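Local atomic coordinates of RabGAP/TBC protein (Chlamydomonas reinhardtii, PDB entry 4P17), a protein that is of unknown function but carries a TBC domain, the all-helical module by which RabGAPs typically stimulate GTP hydrolysis on Rab GTPases, and is associated with the flagellum. Residues Val12-Gly17 with Pro242-Met247; Ser32-Ala37 with His297-Leu302; Glu62-Gly67 with Trp250-Tyr255. All blocks are in the same frame, centred on the assembly; numbering follows the deposited sequence.

Interaction 1 of 3, residues Val12-Gly17 with Pro242-Met247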
loop_
_atom_site.group_PDB
_atom_site.type_symbol
_atom_site.label_atom_id
_atom_site.label_comp_id
_atom_site.label_asym_id
_atom_site.label_seq_id
_atom_site.Cartn_x
_atom_site.Cartn_y
_atom_site.Cartn_z
ATOM N N VAL A 12 13.453 -13.615 -12.138
ATOM C CA VAL A 12 12.418 -12.822 -12.796
ATOM C C VAL A 12 12.030 -11.638 -11.915
ATOM O O VAL A 12 12.041 -11.747 -10.687
ATOM C CB VAL A 12 11.171 -13.679 -13.102
ATOM C CG1 VAL A 12 9.919 -12.810 -13.318
ATOM C CG2 VAL A 12 11.427 -14.558 -14.304
ATOM N N HIS A 13 11.667 -10.517 -12.532
ATOM C CA HIS A 13 11.256 -9.356 -11.760
ATOM C C HIS A 13 9.841 -8.925 -12.152
ATOM O O HIS A 13 9.323 -9.299 -13.244
ATOM C CB HIS A 13 12.230 -8.205 -11.972
ATOM C CG HIS A 13 12.276 -7.721 -13.389
ATOM N ND1 HIS A 13 11.385 -6.793 -13.891
ATOM C CD2 HIS A 13 13.100 -8.047 -14.412
ATOM C CE1 HIS A 13 11.663 -6.564 -15.162
ATOM N NE2 HIS A 13 12.697 -7.313 -15.504
ATOM N N ASP A 14 9.235 -8.133 -11.281
ATOM C CA ASP A 14 7.930 -7.550 -11.581
ATOM C C ASP A 14 8.081 -6.187 -12.268
ATOM O O ASP A 14 9.181 -5.781 -12.624
ATOM C CB ASP A 14 7.056 -7.457 -10.309
ATOM C CG ASP A 14 7.585 -6.525 -9.264
ATOM O OD1 ASP A 14 8.434 -5.629 -9.556
ATOM O OD2 ASP A 14 7.093 -6.698 -8.123
ATOM N N LEU A 15 6.963 -5.494 -12.447
ATOM C CA LEU A 15 6.943 -4.297 -13.276
ATOM C C LEU A 15 7.850 -3.265 -12.681
ATOM O O LEU A 15 8.536 -2.534 -13.380
ATOM C CB LEU A 15 5.525 -3.746 -13.408
ATOM C CG LEU A 15 5.441 -2.357 -14.037
ATOM C CD1 LEU A 15 5.952 -2.464 -15.480
ATOM C CD2 LEU A 15 4.016 -1.818 -13.973
ATOM N N TYR A 16 7.867 -3.233 -11.369
ATOM C CA TYR A 16 8.588 -2.190 -10.649
ATOM C C TYR A 16 10.029 -2.583 -10.338
ATOM O O TYR A 16 10.747 -1.837 -9.657
ATOM C CB TYR A 16 7.813 -1.900 -9.375
ATOM C CG TYR A 16 6.553 -1.151 -9.660
ATOM C CD1 TYR A 16 6.586 0.177 -10.074
ATOM C CD2 TYR A 16 5.326 -1.773 -9.561
ATOM C CE1 TYR A 16 5.419 0.868 -10.345
ATOM C CE2 TYR A 16 4.164 -1.087 -9.831
ATOM C CZ TYR A 16 4.206 0.217 -10.212
ATOM O OH TYR A 16 3.026 0.847 -10.491
ATOM N N GLY A 17 10.453 -3.730 -10.853
ATOM C CA GLY A 17 11.834 -4.165 -10.721
ATOM C C GLY A 17 12.172 -5.048 -9.529
ATOM O O GLY A 17 13.347 -5.320 -9.291
ATOM N N PRO A 242 3.139 -8.873 -3.321
ATOM C CA PRO A 242 3.900 -8.440 -4.489
ATOM C C PRO A 242 3.595 -6.998 -4.821
ATOM O O PRO A 242 2.478 -6.566 -4.645
ATOM C CB PRO A 242 3.410 -9.355 -5.599
ATOM C CG PRO A 242 3.026 -10.602 -4.879
ATOM C CD PRO A 242 2.399 -10.117 -3.600
ATOM N N SER A 243 4.583 -6.267 -5.293
ATOM C CA SER A 243 4.429 -4.824 -5.429
ATOM C C SER A 243 3.266 -4.381 -6.341
ATOM O O SER A 243 2.600 -3.387 -6.055
ATOM C CB SER A 243 5.750 -4.216 -5.938
ATOM O OG SER A 243 5.868 -4.401 -7.327
ATOM N N GLU A 244 2.987 -5.107 -7.415
ATOM C CA GLU A 244 1.923 -4.658 -8.313
ATOM C C GLU A 244 0.563 -4.916 -7.656
ATOM O O GLU A 244 -0.416 -4.205 -7.916
ATOM C CB GLU A 244 2.014 -5.348 -9.669
ATOM C CG GLU A 244 3.287 -5.056 -10.375
ATOM C CD GLU A 244 3.362 -5.676 -11.719
ATOM O OE1 GLU A 244 2.479 -5.387 -12.551
ATOM O OE2 GLU A 244 4.298 -6.481 -11.933
ATOM N N THR A 245 0.521 -5.903 -6.763
ATOM C CA THR A 245 -0.723 -6.193 -6.053
ATOM C C THR A 245 -0.936 -5.097 -5.010
ATOM O O THR A 245 -2.055 -4.590 -4.840
ATOM C CB THR A 245 -0.664 -7.557 -5.428
ATOM O OG1 THR A 245 -0.462 -8.495 -6.484
ATOM C CG2 THR A 245 -1.913 -7.894 -4.717
ATOM N N VAL A 246 0.147 -4.732 -4.324
ATOM C CA VAL A 246 0.087 -3.648 -3.344
ATOM C C VAL A 246 -0.484 -2.383 -3.991
ATOM O O VAL A 246 -1.371 -1.736 -3.414
ATOM C CB VAL A 246 1.473 -3.310 -2.749
ATOM C CG1 VAL A 246 1.380 -2.115 -1.791
ATOM C CG2 VAL A 246 2.085 -4.482 -2.017
ATOM N N MET A 247 0.002 -2.031 -5.179
ATOM C CA MET A 247 -0.386 -0.750 -5.789
ATOM C C MET A 247 -1.865 -0.721 -6.122
ATOM O O MET A 247 -2.486 0.342 -6.115
ATOM C CB MET A 247 0.406 -0.458 -7.068
ATOM C CG MET A 247 1.870 -0.609 -6.947
ATOM S SD MET A 247 2.560 0.554 -5.804
ATOM C CE MET A 247 4.301 0.145 -6.085
HETATM O O HOH W 1 4.343 -7.556 -8.233
HETATM O O HOH W 2 7.093 -7.222 -5.235
#

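Interaction 2 of 3, residues Ser32-Ala37 with His297-Leu302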
loop_
_atom_site.group_PDB
_atom_site.type_symbol
_atom_site.label_atom_id
_atom_site.label_comp_id
_atom_site.label_asym_id
_atom_site.label_seq_id
_atom_site.Cartn_x
_atom_site.Cartn_y
_atom_site.Cartn_z
ATOM N N SER A 32 -2.927 -12.552 -17.035
ATOM C CA SER A 32 -4.333 -12.182 -16.968
ATOM C C SER A 32 -4.492 -10.755 -16.488
ATOM O O SER A 32 -5.282 -10.006 -17.034
ATOM C CB SER A 32 -5.113 -13.121 -16.049
ATOM O OG SER A 32 -6.513 -12.811 -16.076
ATOM N N CYS A 33 -3.747 -10.366 -15.458
ATOM C CA CYS A 33 -3.920 -9.022 -14.915
ATOM C C CYS A 33 -3.433 -7.980 -15.887
ATOM O O CYS A 33 -4.051 -6.896 -15.998
ATOM C CB CYS A 33 -3.206 -8.883 -13.582
ATOM S SG CYS A 33 -3.980 -9.959 -12.301
ATOM N N ASP A 34 -2.363 -8.303 -16.618
ATOM C CA ASP A 34 -1.827 -7.377 -17.597
ATOM C C ASP A 34 -2.801 -7.225 -18.765
ATOM O O ASP A 34 -2.969 -6.125 -19.293
ATOM C CB ASP A 34 -0.465 -7.835 -18.139
ATOM C CG ASP A 34 0.678 -7.684 -17.131
ATOM O OD1 ASP A 34 0.498 -7.011 -16.087
ATOM O OD2 ASP A 34 1.771 -8.227 -17.423
ATOM N N VAL A 35 -3.425 -8.329 -19.182
ATOM C CA VAL A 35 -4.357 -8.259 -20.308
ATOM C C VAL A 35 -5.609 -7.487 -19.910
ATOM O O VAL A 35 -6.148 -6.714 -20.701
ATOM C CB VAL A 35 -4.774 -9.646 -20.862
ATOM C CG1 VAL A 35 -3.594 -10.356 -21.424
ATOM C CG2 VAL A 35 -5.427 -10.477 -19.828
ATOM N N ASN A 36 -6.091 -7.685 -18.692
ATOM C CA ASN A 36 -7.228 -6.907 -18.238
ATOM C C ASN A 36 -6.882 -5.425 -18.118
ATOM O O ASN A 36 -7.701 -4.575 -18.405
ATOM C CB ASN A 36 -7.740 -7.425 -16.896
ATOM C CG ASN A 36 -8.511 -8.715 -17.045
ATOM O OD1 ASN A 36 -8.950 -9.047 -18.141
ATOM N ND2 ASN A 36 -8.695 -9.436 -15.948
ATOM N N ALA A 37 -5.666 -5.117 -17.697
ATOM C CA ALA A 37 -5.241 -3.722 -17.643
ATOM C C ALA A 37 -5.240 -3.097 -19.037
ATOM O O ALA A 37 -5.544 -1.921 -19.205
ATOM C CB ALA A 37 -3.862 -3.619 -17.027
ATOM N N HIS A 297 -0.209 -12.872 -6.592
ATOM C CA HIS A 297 0.006 -12.166 -7.845
ATOM C C HIS A 297 -1.296 -11.836 -8.556
ATOM O O HIS A 297 -1.322 -10.955 -9.401
ATOM C CB HIS A 297 0.927 -12.997 -8.756
ATOM C CG HIS A 297 2.295 -13.162 -8.196
ATOM N ND1 HIS A 297 3.206 -12.124 -8.156
ATOM C CD2 HIS A 297 2.896 -14.217 -7.597
ATOM C CE1 HIS A 297 4.320 -12.547 -7.585
ATOM N NE2 HIS A 297 4.159 -13.809 -7.235
ATOM N N GLN A 298 -2.391 -12.484 -8.151
ATOM C CA GLN A 298 -3.672 -12.268 -8.794
ATOM C C GLN A 298 -4.309 -11.011 -8.223
ATOM O O GLN A 298 -5.231 -11.063 -7.386
ATOM C CB GLN A 298 -4.596 -13.489 -8.607
ATOM C CG GLN A 298 -5.212 -14.002 -9.903
ATOM C CD GLN A 298 -5.757 -12.904 -10.787
ATOM O OE1 GLN A 298 -6.043 -11.796 -10.329
ATOM N NE2 GLN A 298 -5.893 -13.202 -12.069
ATOM N N ARG A 299 -3.812 -9.861 -8.658
ATOM C CA ARG A 299 -4.300 -8.604 -8.115
ATOM C C ARG A 299 -5.746 -8.279 -8.550
ATOM O O ARG A 299 -6.492 -7.625 -7.831
ATOM C CB ARG A 299 -3.343 -7.458 -8.495
ATOM C CG ARG A 299 -3.097 -7.257 -9.965
ATOM C CD ARG A 299 -1.927 -6.350 -10.177
ATOM N NE ARG A 299 -1.786 -5.973 -11.581
ATOM C CZ ARG A 299 -1.010 -6.603 -12.448
ATOM N NH1 ARG A 299 -0.299 -7.663 -12.081
ATOM N NH2 ARG A 299 -0.942 -6.165 -13.687
ATOM N N ASP A 300 -6.164 -8.801 -9.700
ATOM C CA ASP A 300 -7.527 -8.604 -10.142
ATOM C C ASP A 300 -8.502 -9.304 -9.193
ATOM O O ASP A 300 -9.509 -8.726 -8.742
ATOM C CB ASP A 300 -7.751 -9.144 -11.559
ATOM C CG ASP A 300 -7.177 -8.268 -12.660
ATOM O OD1 ASP A 300 -6.916 -7.057 -12.451
ATOM O OD2 ASP A 300 -7.059 -8.809 -13.784
ATOM N N VAL A 301 -8.202 -10.560 -8.888
ATOM C CA VAL A 301 -9.067 -11.338 -8.017
ATOM C C VAL A 301 -9.031 -10.790 -6.596
ATOM O O VAL A 301 -10.063 -10.794 -5.895
ATOM C CB VAL A 301 -8.665 -12.798 -8.046
ATOM C CG1 VAL A 301 -9.422 -13.604 -6.989
ATOM C CG2 VAL A 301 -8.893 -13.332 -9.453
ATOM N N LEU A 302 -7.874 -10.320 -6.150
ATOM C CA LEU A 302 -7.830 -9.734 -4.805
ATOM C C LEU A 302 -8.808 -8.574 -4.695
ATOM O O LEU A 302 -9.552 -8.461 -3.709
ATOM C CB LEU A 302 -6.421 -9.243 -4.429
ATOM C CG LEU A 302 -6.356 -8.670 -2.995
ATOM C CD1 LEU A 302 -6.732 -9.714 -1.927
ATOM C CD2 LEU A 302 -4.950 -8.124 -2.721
HETATM O O HOH W 3 -7.416 -11.304 -13.860
HETATM O O HOH W 4 -5.406 -5.625 -14.066
HETATM O O HOH W 5 1.607 -8.350 -13.807
#

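Interaction 3 of 3, residues Glu62-Gly67 with Trp250-Tyr255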
loop_
_atom_site.group_PDB
_atom_site.type_symbol
_atom_site.label_atom_id
_atom_site.label_comp_id
_atom_site.label_asym_id
_atom_site.label_seq_id
_atom_site.Cartn_x
_atom_site.Cartn_y
_atom_site.Cartn_z
ATOM N N GLU A 62 -15.340 3.063 -9.849
ATOM C CA GLU A 62 -15.289 1.803 -10.608
ATOM C C GLU A 62 -13.961 1.610 -11.363
ATOM O O GLU A 62 -13.366 0.540 -11.319
ATOM C CB GLU A 62 -16.442 1.716 -11.633
ATOM C CG GLU A 62 -17.848 1.512 -11.054
ATOM C CD GLU A 62 -18.969 1.579 -12.105
ATOM O OE1 GLU A 62 -18.691 1.756 -13.321
ATOM O OE2 GLU A 62 -20.147 1.447 -11.702
ATOM N N MET A 63 -13.522 2.642 -12.070
ATOM C CA MET A 63 -12.265 2.583 -12.804
ATOM C C MET A 63 -11.074 2.321 -11.882
ATOM O O MET A 63 -10.223 1.479 -12.189
ATOM C CB MET A 63 -12.033 3.881 -13.570
ATOM C CG MET A 63 -13.017 4.107 -14.711
ATOM S SD MET A 63 -12.786 5.734 -15.487
ATOM C CE MET A 63 -11.281 5.451 -16.436
ATOM N N ILE A 64 -11.057 3.015 -10.746
ATOM C CA ILE A 64 -9.950 2.938 -9.833
ATOM C C ILE A 64 -9.955 1.552 -9.194
ATOM O O ILE A 64 -8.907 0.951 -8.985
ATOM C CB ILE A 64 -10.008 4.077 -8.774
ATOM C CG1 ILE A 64 -9.622 5.379 -9.457
ATOM C CG2 ILE A 64 -9.014 3.807 -7.618
ATOM C CD1 ILE A 64 -9.647 6.628 -8.595
ATOM N N ARG A 65 -11.137 1.025 -8.931
ATOM C CA ARG A 65 -11.223 -0.331 -8.418
ATOM C C ARG A 65 -10.684 -1.385 -9.389
ATOM O O ARG A 65 -10.250 -2.423 -8.943
ATOM C CB ARG A 65 -12.667 -0.655 -8.050
ATOM C CG ARG A 65 -13.087 -0.104 -6.704
ATOM C CD ARG A 65 -14.497 -0.545 -6.322
ATOM N NE ARG A 65 -14.876 -0.017 -5.014
ATOM C CZ ARG A 65 -16.004 -0.322 -4.370
ATOM N NH1 ARG A 65 -16.875 -1.181 -4.899
ATOM N NH2 ARG A 65 -16.258 0.226 -3.194
ATOM N N LYS A 66 -10.749 -1.140 -10.702
ATOM C CA LYS A 66 -10.199 -2.064 -11.689
ATOM C C LYS A 66 -8.685 -1.893 -11.924
ATOM O O LYS A 66 -8.066 -2.690 -12.626
ATOM C CB LYS A 66 -10.927 -1.892 -13.020
ATOM C CG LYS A 66 -12.370 -2.411 -13.037
ATOM C CD LYS A 66 -13.109 -1.941 -14.284
ATOM N N GLY A 67 -8.100 -0.850 -11.343
ATOM C CA GLY A 67 -6.675 -0.627 -11.476
ATOM C C GLY A 67 -6.317 0.613 -12.273
ATOM O O GLY A 67 -6.750 0.808 -13.412
ATOM N N TRP A 250 -3.492 0.337 -3.122
ATOM C CA TRP A 250 -3.212 1.761 -2.939
ATOM C C TRP A 250 -4.064 2.625 -3.860
ATOM O O TRP A 250 -4.540 3.718 -3.457
ATOM C CB TRP A 250 -1.722 2.020 -3.179
ATOM C CG TRP A 250 -0.808 1.548 -2.038
ATOM C CD1 TRP A 250 -1.144 0.700 -0.971
ATOM C CD2 TRP A 250 0.570 1.904 -1.847
ATOM N NE1 TRP A 250 -0.041 0.543 -0.147
ATOM C CE2 TRP A 250 1.019 1.254 -0.671
ATOM C CE3 TRP A 250 1.470 2.726 -2.555
ATOM C CZ2 TRP A 250 2.340 1.391 -0.189
ATOM C CZ3 TRP A 250 2.793 2.852 -2.066
ATOM C CH2 TRP A 250 3.198 2.194 -0.893
ATOM N N ASP A 251 -4.278 2.154 -5.088
ATOM C CA ASP A 251 -5.226 2.826 -6.007
ATOM C C ASP A 251 -6.519 3.167 -5.275
ATOM O O ASP A 251 -6.956 4.298 -5.238
ATOM C CB ASP A 251 -5.589 1.978 -7.229
ATOM C CG ASP A 251 -4.419 1.774 -8.204
ATOM O OD1 ASP A 251 -3.461 2.552 -8.138
ATOM O OD2 ASP A 251 -4.488 0.841 -9.053
ATOM N N SER A 252 -7.147 2.163 -4.690
ATOM C CA SER A 252 -8.412 2.409 -4.000
ATOM C C SER A 252 -8.255 3.090 -2.634
ATOM O O SER A 252 -9.134 3.850 -2.224
ATOM C CB SER A 252 -9.176 1.107 -3.864
ATOM O OG SER A 252 -9.679 0.752 -5.162
ATOM N N LEU A 253 -7.158 2.831 -1.933
ATOM C CA LEU A 253 -6.905 3.499 -0.656
ATOM C C LEU A 253 -6.857 5.016 -0.816
ATOM O O LEU A 253 -7.389 5.774 0.012
ATOM C CB LEU A 253 -5.580 3.028 -0.039
ATOM C CG LEU A 253 -5.116 3.737 1.243
ATOM C CD1 LEU A 253 -6.116 3.504 2.387
ATOM C CD2 LEU A 253 -3.708 3.318 1.663
ATOM N N PHE A 254 -6.170 5.453 -1.861
ATOM C CA PHE A 254 -5.966 6.884 -2.105
ATOM C C PHE A 254 -7.215 7.554 -2.665
ATOM O O PHE A 254 -7.229 8.763 -2.814
ATOM C CB PHE A 254 -4.779 7.124 -3.082
ATOM C CG PHE A 254 -3.423 6.742 -2.499
ATOM C CD1 PHE A 254 -3.105 7.056 -1.186
ATOM C CD2 PHE A 254 -2.489 6.060 -3.247
ATOM C CE1 PHE A 254 -1.884 6.690 -0.645
ATOM C CE2 PHE A 254 -1.281 5.687 -2.692
ATOM C CZ PHE A 254 -0.987 6.005 -1.400
ATOM N N TYR A 255 -8.258 6.781 -2.953
ATOM C CA TYR A 255 -9.532 7.350 -3.421
ATOM C C TYR A 255 -10.698 7.132 -2.450
ATOM O O TYR A 255 -11.477 8.048 -2.180
ATOM C CB TYR A 255 -9.888 6.759 -4.776
ATOM C CG TYR A 255 -11.130 7.382 -5.338
ATOM C CD1 TYR A 255 -11.071 8.587 -6.016
ATOM C CD2 TYR A 255 -12.351 6.759 -5.207
ATOM C CE1 TYR A 255 -12.209 9.164 -6.530
ATOM C CE2 TYR A 255 -13.495 7.333 -5.720
ATOM C CZ TYR A 255 -13.408 8.521 -6.382
ATOM O OH TYR A 255 -14.552 9.061 -6.887
#

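Interaction 1 of 3, residues Val12-Gly17 with Pro242-Met247
Two direct hydrogen bonds tie the turn at Asp14-Gly17 to the first turn of the helix that begins at Ser243. The hydroxyl OG of Ser243 donates to OD2 of Asp14 at 2.7 Å, meeting the carboxylate from above its plane. In return, the backbone N-H of Leu15 donates to Glu244 OE2 (2.9 Å), again well out of the carboxylate plane. Glu244 reaches Leu15 because its chain runs extended beyond CG (chi2 -178°), and the same OE2 forms a salt bridge with Arg30.

Water completes the polar layer. One molecule donates to Asp14 OD2 and accepts from the backbone N of Glu244; a second donates to the same OD2 and accepts from Ser243 N, 2.7 Å away. Pro242, at the N-cap position, has no side-chain acceptor to offer, and Asp14 reaches the first N-H groups of the helix through these two waters. The helix end would probably favour its negative charge.

Apolar contact centres on Tyr16. The methyl CE of Met247 lies over one ring face, 4.0 Å from the centroid and 14° off the normal, while Leu15 CD2 approaches the opposite face near the rim. A bend at chi2 (-64°) lets Met247 lay CE there; its CG is 3.7 Å from Tyr16 CE2. Ser243 OG sits at the ring edge, 3.5 Å from CD2. Tyr16 OH is hydrogen-bonded to Arg73.

Asp14 begins a type I beta turn, and Gly17 closes it with a positive phi that suits glycine. The motif here is a Met-aromatic contact, set beside a water-mediated approach of a carboxylate to a helix N-terminus, the two joining the N-terminal segment to helix 243-256 of this all-helical fold.

Interaction 2 of 3, residues Ser32-Ala37 with His297-Leu302
Ser32 meets the other segment through water: its OG shares a molecule that accepts from Gln298 NE2 and donates to Asp300 OD2. Cys33 is the central residue, its CA 6.0 Å from that of Asp300. Its SG accepts the backbone N-H of Asp300 at 3.6 Å, a fairly straight bond (159°) to a soft acceptor at the start of a helix. Its CB rests over the centre of the Arg299 guanidinium, 3.4 Å from CZ, and a residue this slim lets the flat group lie close. Asp34 then takes the edge of that group: OD1 accepts an N-H from Arg299 NH2 at 2.9 Å, exactly in the guanidinium plane, in a salt bridge. A water in the same plane accepts from Arg299 NH1, so contacts on face and edge restrain the group's rotation. An extended chain from CG to NE carries Arg299 this far. One helical turn after Cys33, Asn36 donates from ND2 to Asp300 OD2 (2.8 Å), approaching above the carboxylate plane. Asp300 OD1 is held by Arg248 in a salt bridge, and Gln298 caps its own helix, OE1 accepting from Val301 N at 2.9 Å. Helix 27-50 thus lies against the N-terminal end of helix 299-306, whose Leu302 packs on helix 259-271, while Arg299 also touches helix 243-256.

Interaction 3 of 3, residues Glu62-Gly67 with Trp250-Tyr255
The last turn of helix 57-65 runs up against helix 243-256, the two backbones coming nearest at Arg65 and Ser252, whose CA atoms are 5.9 Å apart. Gly67 N bonds back to Ile64 O, and Gly67 then leaves the helix with a positive phi (113°), where a side chain would run into the preceding carbonyl O, so glycine fits. Its bare CA comes within 3.6 Å of Asp251 OD2.

Among the side chains, Ile64 does most of the touching, and its two branches have separate tasks. CG2, set anti to the backbone N, presses against the main chain of the opposite helix, 3.2 Å from Asp251 O. The other branch, through an extended chi2 (179°), brings CD1 obliquely to the Tyr255 ring, 3.5 Å from its CD1; the two side chains cross at about a right angle. A beta-branched aliphatic residue suits this place, since it can fill against backbone and ring at once. Beside it, Arg65 lays CG 3.8 Å from Ser252 OG, and the small serine side chain allows the helices to come close here. The Arg65 guanidinium goes on to Glu256 in a salt bridge and to Phe307 as a cation-pi partner.

Asp251 OD2 accepts from Val68 N and forms a salt bridge with Arg73. Helix 243-256 thus contacts helix 57-65 through this interface, while Asp251 OD1 and the Phe254 ring reach Trp77 of helix 73-80, and Leu253 and Phe254 pack on helix 169-183.

Helix 243-256 is common ground for interactions 1 and 3, which lie at its beginning and toward its end with centres about 17 Å apart; Arg73 joins them, bonding to Tyr16 OH and to Asp251 OD2. Interactions 1 and 2, centres about 12 Å apart, touch directly: Glu244 O is 3.5 Å from Arg299 CD, and Glu244 OE1 makes a long, weak ion pair with Arg299. Between interactions 2 and 3, about 14 Å apart by centres, Arg248 reaches both Asp300 and the carbonyl of Arg65. Interactions 1 and 3 thus use helix 243-256 directly, whereas interaction 2, which joins helices 27-50 and 299-306, is tied to it through Arg299, Leu302 and Arg248.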